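Side-chain contacts in circadian clock oscillator protein KaiA (Nostoc sp., PDB 1R5Q), which probably stimulates autophosphorylation of KaiC by binding its CII domain, as a key component of the cyanobacterial KaiABC circadian oscillator: residues Q8-L11 and Q12-S16; E34-D37 and K38-A42; A46-P49 and V50-I54. All coordinates share one frame; numbering follows the deposited sequence.

Contact 1: Q8-L11 and Q12-S16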
ATOM      1  N   GLN A   8      -8.081  10.715  -8.672  1.00 48.03           N
ATOM      2  CA  GLN A   8      -8.020  10.845  -7.226  1.00 46.79           C
ATOM      3  C   GLN A   8      -9.054   9.998  -6.494  1.00 45.15           C
ATOM      4  O   GLN A   8      -8.834   9.624  -5.344  1.00 43.56           O
ATOM      5  CB  GLN A   8      -8.158  12.315  -6.813  1.00 48.41           C
ATOM      6  CG  GLN A   8      -6.918  13.148  -7.124  1.00 51.36           C
ATOM      7  CD  GLN A   8      -5.630  12.493  -6.628  1.00 54.58           C
ATOM      8  OE1 GLN A   8      -5.581  11.916  -5.527  1.00 53.99           O
ATOM      9  NE2 GLN A   8      -4.573  12.590  -7.436  1.00 56.02           N
ATOM     10  N   ILE A   9     -10.182   9.700  -7.141  1.00 43.70           N
ATOM     11  CA  ILE A   9     -11.200   8.875  -6.489  1.00 43.13           C
ATOM     12  C   ILE A   9     -10.592   7.523  -6.087  1.00 42.20           C
ATOM     13  O   ILE A   9     -10.723   7.086  -4.944  1.00 42.20           O
ATOM     14  CB  ILE A   9     -12.433   8.635  -7.405  1.00 43.69           C
ATOM     15  CG1 ILE A   9     -13.241   9.933  -7.526  1.00 46.05           C
ATOM     16  CG2 ILE A   9     -13.325   7.524  -6.820  1.00 43.57           C
ATOM     17  CD1 ILE A   9     -14.563   9.769  -8.253  1.00 46.70           C
ATOM     18  N   LEU A  10      -9.902   6.880  -7.022  1.00 40.39           N
ATOM     19  CA  LEU A  10      -9.287   5.588  -6.740  1.00 39.14           C
ATOM     20  C   LEU A  10      -8.035   5.710  -5.880  1.00 38.97           C
ATOM     21  O   LEU A  10      -7.839   4.921  -4.952  1.00 38.94           O
ATOM     22  CB  LEU A  10      -8.944   4.857  -8.039  1.00 37.82           C
ATOM     23  CG  LEU A  10      -8.121   3.584  -7.844  1.00 36.52           C
ATOM     24  CD1 LEU A  10      -8.880   2.581  -6.968  1.00 36.29           C
ATOM     25  CD2 LEU A  10      -7.804   2.996  -9.220  1.00 37.19           C
ATOM     26  N   LEU A  11      -7.188   6.689  -6.184  1.00 38.77           N
ATOM     27  CA  LEU A  11      -5.956   6.863  -5.421  1.00 38.84           C
ATOM     28  C   LEU A  11      -6.212   7.114  -3.933  1.00 39.27           C
ATOM     29  O   LEU A  11      -5.377   6.752  -3.091  1.00 36.96           O
ATOM     30  CB  LEU A  11      -5.100   7.996  -6.004  1.00 38.47           C
ATOM     31  CG  LEU A  11      -4.496   7.784  -7.407  1.00 40.65           C
ATOM     32  CD1 LEU A  11      -3.547   8.947  -7.758  1.00 39.97           C
ATOM     33  CD2 LEU A  11      -3.727   6.463  -7.446  1.00 39.35           C
ATOM     34  N   GLN A  12      -7.348   7.737  -3.603  1.00 38.72           N
ATOM     35  CA  GLN A  12      -7.677   7.994  -2.196  1.00 38.78           C
ATOM     36  C   GLN A  12      -8.190   6.715  -1.544  1.00 38.50           C
ATOM     37  O   GLN A  12      -7.906   6.442  -0.367  1.00 38.00           O
ATOM     38  CB  GLN A  12      -8.718   9.121  -2.057  1.00 42.03           C
ATOM     39  CG  GLN A  12      -8.116  10.525  -2.149  1.00 44.73           C
ATOM     40  CD  GLN A  12      -6.934  10.731  -1.194  1.00 48.31           C
ATOM     41  OE1 GLN A  12      -5.809  11.038  -1.622  1.00 50.54           O
ATOM     42  NE2 GLN A  12      -7.182  10.561   0.101  1.00 49.59           N
ATOM     43  N   GLN A  13      -8.941   5.925  -2.305  1.00 36.91           N
ATOM     44  CA  GLN A  13      -9.441   4.655  -1.791  1.00 38.44           C
ATOM     45  C   GLN A  13      -8.231   3.733  -1.523  1.00 37.89           C
ATOM     46  O   GLN A  13      -8.167   3.053  -0.496  1.00 36.59           O
ATOM     47  CB  GLN A  13     -10.389   3.996  -2.801  1.00 41.06           C
ATOM     48  CG  GLN A  13     -11.732   4.732  -2.978  1.00 48.31           C
ATOM     49  CD  GLN A  13     -12.659   4.087  -4.014  1.00 50.82           C
ATOM     50  OE1 GLN A  13     -13.817   4.490  -4.160  1.00 53.32           O
ATOM     51  NE2 GLN A  13     -12.147   3.090  -4.742  1.00 53.13           N
ATOM     52  N   LEU A  14      -7.278   3.713  -2.456  1.00 35.89           N
ATOM     53  CA  LEU A  14      -6.089   2.881  -2.296  1.00 35.78           C
ATOM     54  C   LEU A  14      -5.285   3.308  -1.077  1.00 35.06           C
ATOM     55  O   LEU A  14      -4.784   2.467  -0.340  1.00 35.33           O
ATOM     56  CB  LEU A  14      -5.219   2.949  -3.557  1.00 35.33           C
ATOM     57  CG  LEU A  14      -5.870   2.240  -4.743  1.00 34.97           C
ATOM     58  CD1 LEU A  14      -5.064   2.508  -6.013  1.00 34.40           C
ATOM     59  CD2 LEU A  14      -5.966   0.758  -4.448  1.00 36.59           C
ATOM     60  N   LYS A  15      -5.148   4.613  -0.873  1.00 35.74           N
ATOM     61  CA  LYS A  15      -4.431   5.112   0.293  1.00 38.27           C
ATOM     62  C   LYS A  15      -5.162   4.624   1.562  1.00 39.72           C
ATOM     63  O   LYS A  15      -4.541   4.151   2.522  1.00 39.18           O
ATOM     64  CB  LYS A  15      -4.366   6.643   0.250  1.00 38.96           C
ATOM     65  CG  LYS A  15      -3.757   7.285   1.481  1.00 41.88           C
ATOM     66  CD  LYS A  15      -3.261   8.704   1.191  1.00 43.08           C
ATOM     67  CE  LYS A  15      -2.736   9.378   2.456  1.00 45.65           C
ATOM     68  NZ  LYS A  15      -2.103  10.705   2.162  1.00 47.18           N
ATOM     69  N   SER A  16      -6.486   4.726   1.551  1.00 39.37           N
ATOM     70  CA  SER A  16      -7.273   4.276   2.685  1.00 40.82           C
ATOM     71  C   SER A  16      -7.025   2.791   2.938  1.00 39.33           C
ATOM     72  O   SER A  16      -6.834   2.379   4.081  1.00 38.49           O
ATOM     73  CB  SER A  16      -8.772   4.524   2.438  1.00 40.92           C
ATOM     74  OG  SER A  16      -9.557   3.719   3.304  1.00 44.07           O
TER

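Contact 2: E34-D37 and K38-A42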
ATOM      1  N   GLU A  34      -5.884 -11.173   2.946  1.00 51.57           N
ATOM      2  CA  GLU A  34      -6.903 -10.747   1.997  1.00 51.71           C
ATOM      3  C   GLU A  34      -6.851  -9.256   1.715  1.00 49.65           C
ATOM      4  O   GLU A  34      -7.136  -8.824   0.605  1.00 49.07           O
ATOM      5  CB  GLU A  34      -8.297 -11.124   2.509  1.00 54.82           C
ATOM      6  CG  GLU A  34      -8.934 -12.252   1.709  1.00 59.55           C
ATOM      7  CD  GLU A  34      -9.055 -11.904   0.230  1.00 62.35           C
ATOM      8  OE1 GLU A  34      -9.868 -11.009  -0.100  1.00 64.46           O
ATOM      9  OE2 GLU A  34      -8.332 -12.517  -0.596  1.00 63.25           O
ATOM     10  N   LYS A  35      -6.505  -8.467   2.722  1.00 47.17           N
ATOM     11  CA  LYS A  35      -6.416  -7.028   2.520  1.00 45.64           C
ATOM     12  C   LYS A  35      -5.293  -6.738   1.531  1.00 43.65           C
ATOM     13  O   LYS A  35      -5.435  -5.897   0.646  1.00 42.27           O
ATOM     14  CB  LYS A  35      -6.108  -6.305   3.830  1.00 46.95           C
ATOM     15  CG  LYS A  35      -7.263  -6.221   4.812  1.00 49.12           C
ATOM     16  CD  LYS A  35      -6.837  -5.469   6.083  1.00 51.12           C
ATOM     17  CE  LYS A  35      -7.966  -5.445   7.112  1.00 53.19           C
ATOM     18  NZ  LYS A  35      -7.524  -4.898   8.420  1.00 55.11           N
ATOM     19  N   ILE A  36      -4.181  -7.445   1.691  1.00 41.83           N
ATOM     20  CA  ILE A  36      -3.023  -7.262   0.828  1.00 41.12           C
ATOM     21  C   ILE A  36      -3.305  -7.781  -0.574  1.00 41.65           C
ATOM     22  O   ILE A  36      -2.961  -7.140  -1.555  1.00 39.77           O
ATOM     23  CB  ILE A  36      -1.767  -7.984   1.398  1.00 39.51           C
ATOM     24  CG1 ILE A  36      -1.235  -7.218   2.620  1.00 38.64           C
ATOM     25  CG2 ILE A  36      -0.676  -8.070   0.336  1.00 38.69           C
ATOM     26  CD1 ILE A  36      -0.119  -7.945   3.347  1.00 36.17           C
ATOM     27  N   ASP A  37      -3.937  -8.945  -0.661  1.00 42.66           N
ATOM     28  CA  ASP A  37      -4.239  -9.525  -1.960  1.00 43.91           C
ATOM     29  C   ASP A  37      -5.165  -8.612  -2.756  1.00 43.34           C
ATOM     30  O   ASP A  37      -4.984  -8.434  -3.955  1.00 43.12           O
ATOM     31  CB  ASP A  37      -4.862 -10.916  -1.796  1.00 46.37           C
ATOM     32  CG  ASP A  37      -3.821 -11.991  -1.487  1.00 50.16           C
ATOM     33  OD1 ASP A  37      -2.690 -11.916  -2.031  1.00 51.97           O
ATOM     34  OD2 ASP A  37      -4.137 -12.925  -0.717  1.00 51.21           O
ATOM     35  N   LYS A  38      -6.134  -8.009  -2.078  1.00 42.59           N
ATOM     36  CA  LYS A  38      -7.080  -7.111  -2.738  1.00 42.78           C
ATOM     37  C   LYS A  38      -6.432  -5.804  -3.190  1.00 40.41           C
ATOM     38  O   LYS A  38      -6.745  -5.294  -4.269  1.00 38.44           O
ATOM     39  CB  LYS A  38      -8.258  -6.800  -1.810  1.00 45.69           C
ATOM     40  CG  LYS A  38      -9.195  -7.969  -1.583  1.00 50.14           C
ATOM     41  CD  LYS A  38     -10.428  -7.540  -0.770  1.00 53.42           C
ATOM     42  CE  LYS A  38     -11.195  -6.401  -1.453  1.00 55.57           C
ATOM     43  NZ  LYS A  38     -12.440  -6.012  -0.701  1.00 57.96           N
ATOM     44  N   PHE A  39      -5.552  -5.257  -2.348  1.00 37.40           N
ATOM     45  CA  PHE A  39      -4.834  -4.026  -2.655  1.00 35.81           C
ATOM     46  C   PHE A  39      -3.947  -4.280  -3.879  1.00 34.71           C
ATOM     47  O   PHE A  39      -3.877  -3.462  -4.798  1.00 33.82           O
ATOM     48  CB  PHE A  39      -3.950  -3.595  -1.455  1.00 34.77           C
ATOM     49  CG  PHE A  39      -3.072  -2.379  -1.736  1.00 32.47           C
ATOM     50  CD1 PHE A  39      -3.592  -1.092  -1.653  1.00 30.29           C
ATOM     51  CD2 PHE A  39      -1.741  -2.532  -2.125  1.00 31.90           C
ATOM     52  CE1 PHE A  39      -2.821   0.009  -1.951  1.00 29.79           C
ATOM     53  CE2 PHE A  39      -0.950  -1.420  -2.431  1.00 30.40           C
ATOM     54  CZ  PHE A  39      -1.486  -0.153  -2.347  1.00 31.39           C
ATOM     55  N   ILE A  40      -3.263  -5.417  -3.882  1.00 32.97           N
ATOM     56  CA  ILE A  40      -2.380  -5.754  -4.992  1.00 32.92           C
ATOM     57  C   ILE A  40      -3.152  -5.861  -6.321  1.00 33.57           C
ATOM     58  O   ILE A  40      -2.739  -5.313  -7.338  1.00 31.33           O
ATOM     59  CB  ILE A  40      -1.637  -7.077  -4.711  1.00 32.06           C
ATOM     60  CG1 ILE A  40      -0.695  -6.879  -3.508  1.00 32.49           C
ATOM     61  CG2 ILE A  40      -0.868  -7.537  -5.947  1.00 31.56           C
ATOM     62  CD1 ILE A  40       0.263  -5.672  -3.629  1.00 32.73           C
ATOM     63  N   ASN A  41      -4.282  -6.551  -6.290  1.00 34.51           N
ATOM     64  CA  ASN A  41      -5.075  -6.729  -7.500  1.00 36.93           C
ATOM     65  C   ASN A  41      -5.577  -5.385  -8.045  1.00 35.28           C
ATOM     66  O   ASN A  41      -5.651  -5.184  -9.259  1.00 36.51           O
ATOM     67  CB  ASN A  41      -6.229  -7.694  -7.200  1.00 39.53           C
ATOM     68  CG  ASN A  41      -6.988  -8.114  -8.451  1.00 43.26           C
ATOM     69  OD1 ASN A  41      -8.086  -7.625  -8.709  1.00 45.17           O
ATOM     70  ND2 ASN A  41      -6.404  -9.027  -9.229  1.00 44.50           N
ATOM     71  N   ALA A  42      -5.886  -4.452  -7.155  1.00 34.26           N
ATOM     72  CA  ALA A  42      -6.373  -3.146  -7.577  1.00 33.87           C
ATOM     73  C   ALA A  42      -5.294  -2.286  -8.219  1.00 33.39           C
ATOM     74  O   ALA A  42      -5.556  -1.652  -9.238  1.00 31.94           O
ATOM     75  CB  ALA A  42      -7.005  -2.396  -6.390  1.00 34.26           C
TER

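Contact 3: A46-P49 and V50-I54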
ATOM      1  N   ALA A  46      -5.272  -1.277 -12.200  1.00 32.54           N
ATOM      2  CA  ALA A  46      -5.269   0.130 -12.603  1.00 31.43           C
ATOM      3  C   ALA A  46      -3.946   0.646 -13.183  1.00 31.22           C
ATOM      4  O   ALA A  46      -3.833   1.830 -13.487  1.00 31.68           O
ATOM      5  CB  ALA A  46      -5.701   1.020 -11.431  1.00 29.83           C
ATOM      6  N   ASN A  47      -2.951  -0.235 -13.319  1.00 32.65           N
ATOM      7  CA  ASN A  47      -1.645   0.112 -13.898  1.00 31.39           C
ATOM      8  C   ASN A  47      -0.953   1.230 -13.142  1.00 31.13           C
ATOM      9  O   ASN A  47      -0.237   2.042 -13.722  1.00 31.25           O
ATOM     10  CB  ASN A  47      -1.808   0.545 -15.362  1.00 32.94           C
ATOM     11  CG  ASN A  47      -0.504   0.455 -16.141  1.00 33.54           C
ATOM     12  OD1 ASN A  47      -0.258   1.218 -17.081  1.00 33.40           O
ATOM     13  ND2 ASN A  47       0.327  -0.485 -15.755  1.00 32.41           N
ATOM     14  N   ILE A  48      -1.173   1.280 -11.840  1.00 31.88           N
ATOM     15  CA  ILE A  48      -0.577   2.316 -11.013  1.00 32.16           C
ATOM     16  C   ILE A  48       0.928   2.081 -10.902  1.00 32.17           C
ATOM     17  O   ILE A  48       1.348   0.978 -10.593  1.00 31.92           O
ATOM     18  CB  ILE A  48      -1.216   2.296  -9.620  1.00 32.57           C
ATOM     19  CG1 ILE A  48      -2.665   2.797  -9.743  1.00 35.01           C
ATOM     20  CG2 ILE A  48      -0.389   3.160  -8.651  1.00 32.49           C
ATOM     21  CD1 ILE A  48      -3.566   2.212  -8.723  1.00 35.53           C
ATOM     22  N   PRO A  49       1.741   3.113 -11.174  1.00 31.64           N
ATOM     23  CA  PRO A  49       3.199   3.037 -11.111  1.00 32.76           C
ATOM     24  C   PRO A  49       3.665   2.828  -9.664  1.00 31.75           C
ATOM     25  O   PRO A  49       3.051   3.326  -8.722  1.00 30.56           O
ATOM     26  CB  PRO A  49       3.660   4.397 -11.651  1.00 32.14           C
ATOM     27  CG  PRO A  49       2.485   4.932 -12.404  1.00 34.96           C
ATOM     28  CD  PRO A  49       1.308   4.462 -11.585  1.00 33.51           C
ATOM     29  N   VAL A  50       4.760   2.109  -9.495  1.00 32.28           N
ATOM     30  CA  VAL A  50       5.284   1.861  -8.158  1.00 31.61           C
ATOM     31  C   VAL A  50       5.599   3.152  -7.393  1.00 31.32           C
ATOM     32  O   VAL A  50       5.313   3.245  -6.209  1.00 31.11           O
ATOM     33  CB  VAL A  50       6.533   0.934  -8.231  1.00 34.12           C
ATOM     34  CG1 VAL A  50       7.241   0.881  -6.873  1.00 32.88           C
ATOM     35  CG2 VAL A  50       6.090  -0.469  -8.639  1.00 34.56           C
ATOM     36  N   PRO A  51       6.153   4.182  -8.061  1.00 33.15           N
ATOM     37  CA  PRO A  51       6.446   5.413  -7.300  1.00 34.13           C
ATOM     38  C   PRO A  51       5.234   5.997  -6.572  1.00 35.08           C
ATOM     39  O   PRO A  51       5.379   6.644  -5.528  1.00 34.49           O
ATOM     40  CB  PRO A  51       6.982   6.373  -8.365  1.00 33.99           C
ATOM     41  CG  PRO A  51       7.679   5.420  -9.336  1.00 35.09           C
ATOM     42  CD  PRO A  51       6.665   4.275  -9.444  1.00 32.53           C
ATOM     43  N   GLU A  52       4.045   5.766  -7.121  1.00 33.98           N
ATOM     44  CA  GLU A  52       2.820   6.265  -6.514  1.00 35.70           C
ATOM     45  C   GLU A  52       2.508   5.480  -5.253  1.00 34.32           C
ATOM     46  O   GLU A  52       2.013   6.033  -4.286  1.00 31.95           O
ATOM     47  CB  GLU A  52       1.637   6.152  -7.482  1.00 38.56           C
ATOM     48  CG  GLU A  52       1.767   7.041  -8.699  1.00 45.56           C
ATOM     49  CD  GLU A  52       0.557   7.941  -8.864  1.00 50.66           C
ATOM     50  OE1 GLU A  52      -0.155   7.813  -9.895  1.00 52.92           O
ATOM     51  OE2 GLU A  52       0.319   8.769  -7.947  1.00 52.31           O
ATOM     52  N   ILE A  53       2.795   4.182  -5.277  1.00 33.26           N
ATOM     53  CA  ILE A  53       2.547   3.352  -4.111  1.00 32.24           C
ATOM     54  C   ILE A  53       3.517   3.766  -3.023  1.00 33.01           C
ATOM     55  O   ILE A  53       3.160   3.811  -1.840  1.00 32.75           O
ATOM     56  CB  ILE A  53       2.760   1.855  -4.423  1.00 33.07           C
ATOM     57  CG1 ILE A  53       1.737   1.399  -5.466  1.00 32.53           C
ATOM     58  CG2 ILE A  53       2.600   1.027  -3.134  1.00 34.05           C
ATOM     59  CD1 ILE A  53       1.980  -0.013  -5.983  1.00 36.59           C
ATOM     60  N   ILE A  54       4.743   4.081  -3.426  1.00 30.99           N
ATOM     61  CA  ILE A  54       5.747   4.468  -2.457  1.00 33.59           C
ATOM     62  C   ILE A  54       5.362   5.793  -1.834  1.00 35.02           C
ATOM     63  O   ILE A  54       5.613   6.022  -0.651  1.00 34.00           O
ATOM     64  CB  ILE A  54       7.150   4.561  -3.099  1.00 32.33           C
ATOM     65  CG1 ILE A  54       7.621   3.154  -3.503  1.00 34.20           C
ATOM     66  CG2 ILE A  54       8.141   5.191  -2.121  1.00 34.90           C
ATOM     67  CD1 ILE A  54       9.042   3.101  -4.039  1.00 33.09           C
TER

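Contact 1: Q8-L11 and Q12-S16
Leu10 and Leu14, one helical turn apart, form the apolar heart of this contact on helix 8-24. CG of Leu10 lies 3.7 Å from CD1 of Leu14, and CD1 of Leu10 packs against CG of Leu14 at 3.8 Å, the two branched ends crossing at a slant. Leu10 owes its approach to a first torsion that sets CG opposite its own backbone N (chi1 172°), which brings the isobutyl group alongside the following turn. Leu11 adds a looser touch, its CD2 reaching CD1 of Leu14 at 4.4 Å. Beside the leucines, Gln13 is extended beyond CG and runs side by side with Ile9, its CG resting 3.2 Å from the carbonyl O of Ile9, while its NE2 comes within 4.0 Å of CD1 of Leu10. On another face Gln8 and Gln12, both bent at chi2, bring two carbonyl oxygens to face each other, OE1 to OE1 4.0 Å, with the amide planes 36° apart and no bond between the amides.

Behind the side chains, backbone bonds fix the spacing: the N-H of Leu14 points almost straight at O of Leu10 (2.8 Å), Gln12 N bonds to O of Gln8 and Lys15 N to O of Leu11, and Gln13 N makes a weak bond to O of Ile9. Further out, Phe39, Ala42 and Val43 of helix 33-45 cover Leu14, and Lys15 sends NZ to salt bridges with Glu59 and Glu63 of helix 50-67. Such an i to i+4 leucine contact, with glutamines on the exposed faces, is characteristic of an amphipathic alpha-helix, here in the helical C-terminal domain of KaiA.

Contact 2: E34-D37 and K38-A42
Glu34 and Lys38 meet through carbon and oxygen: OE1 of the glutamate lies 3.4 Å from CG of the lysine and 3.6 Å from its CD. Lys38 bends at chi3 (58°), and its NZ remains 5.7 Å from OE1 of Glu34, so the charged atoms are not in contact and probably attract only weakly. The acceptors satisfied here belong to the main chain. O of Glu34 takes the N-H of Lys38 at 3.0 Å, with CG of the same lysine pressed close beside it. O of Lys35 accepts from Phe39 N, O of Ile36 from Ile40 N at 2.9 Å, and O of Asp37 from Asn41 N; all four donors arrive tilted 22-33° from the carbonyl planes. OD2 of Asp37 is satisfied one turn earlier, by a salt bridge to NZ of Lys33.

On the buried side Ile36 and Ile40 lie side by side, pointing the same way, with CG2 of Ile36 4.0 Å from CG1 of Ile40, both covered by Ile88 of helix 82-100. The ring of Phe39 meets that of Tyr18 of helix 8-24. An unbroken i to i+4 bond pattern with charges on one side and isoleucines on the other is characteristic of an amphipathic helix packed in a helical bundle.

Contact 3: A46-P49 and V50-I54
Pro49 and Glu52 pack against each other where the loop enters helix 50-67. CD of Pro49 lies 3.9 Å from CG of Glu52, the pyrrolidine ring and the acid's chain lying side by side and pointing the same way, and CB of Pro49 faces CD of Pro51 at 3.7 Å. The carbonyl O of Pro49 accepts the N-H of Glu52 at 3.1 Å; the bond is bent (N-H...O 139°), and the donor stands above the carbonyl plane, 53° out of it.

Glu52 also meets Ile48: its CB lies 3.8 Å from CG2 of Ile48, the two side chains crossing at about a right angle. In Ile48 a chi1 of -70° puts CG1 beside the backbone N and leaves CG2 across from it, and CG2 continues to CG1 of Ile53 at 4.2 Å. Ile48 is buried, reaching Leu14 of helix 8-24, while Ile53 rests on Leu92 of helix 82-100.

Just upstream, Asn47 takes a positive phi in a Schellman motif that ends helix 33-45. A Schellman close followed by proline at the N-cap of the next helix, with a second proline in its first turn, makes this a tight helix-loop-helix connection in the KaiA C-terminal domain.

Overall arrangement
Along the chain the three contacts come in series: contact 1 on helix 8-24, contact 2 on helix 33-45, and contact 3 in the loop that leads into helix 50-67. Their centres lie about 12 to 14 Å apart. Leu14 joins all three, with CD2 packed 3.8 Å from CB of Ala42 in contact 2 and its other methyl turned to Ile48 in contact 3; Leu10 reaches Ala46 and Leu11 reaches Glu52. Contacts 2 and 3 do not touch each other; contact 2 lies within helix 33-45 and contact 3 begins just after it. Helices 8-24, 33-45, 50-67 and 82-100 make up the four-helix domain that mediates interaction with KaiC and homodimerisation.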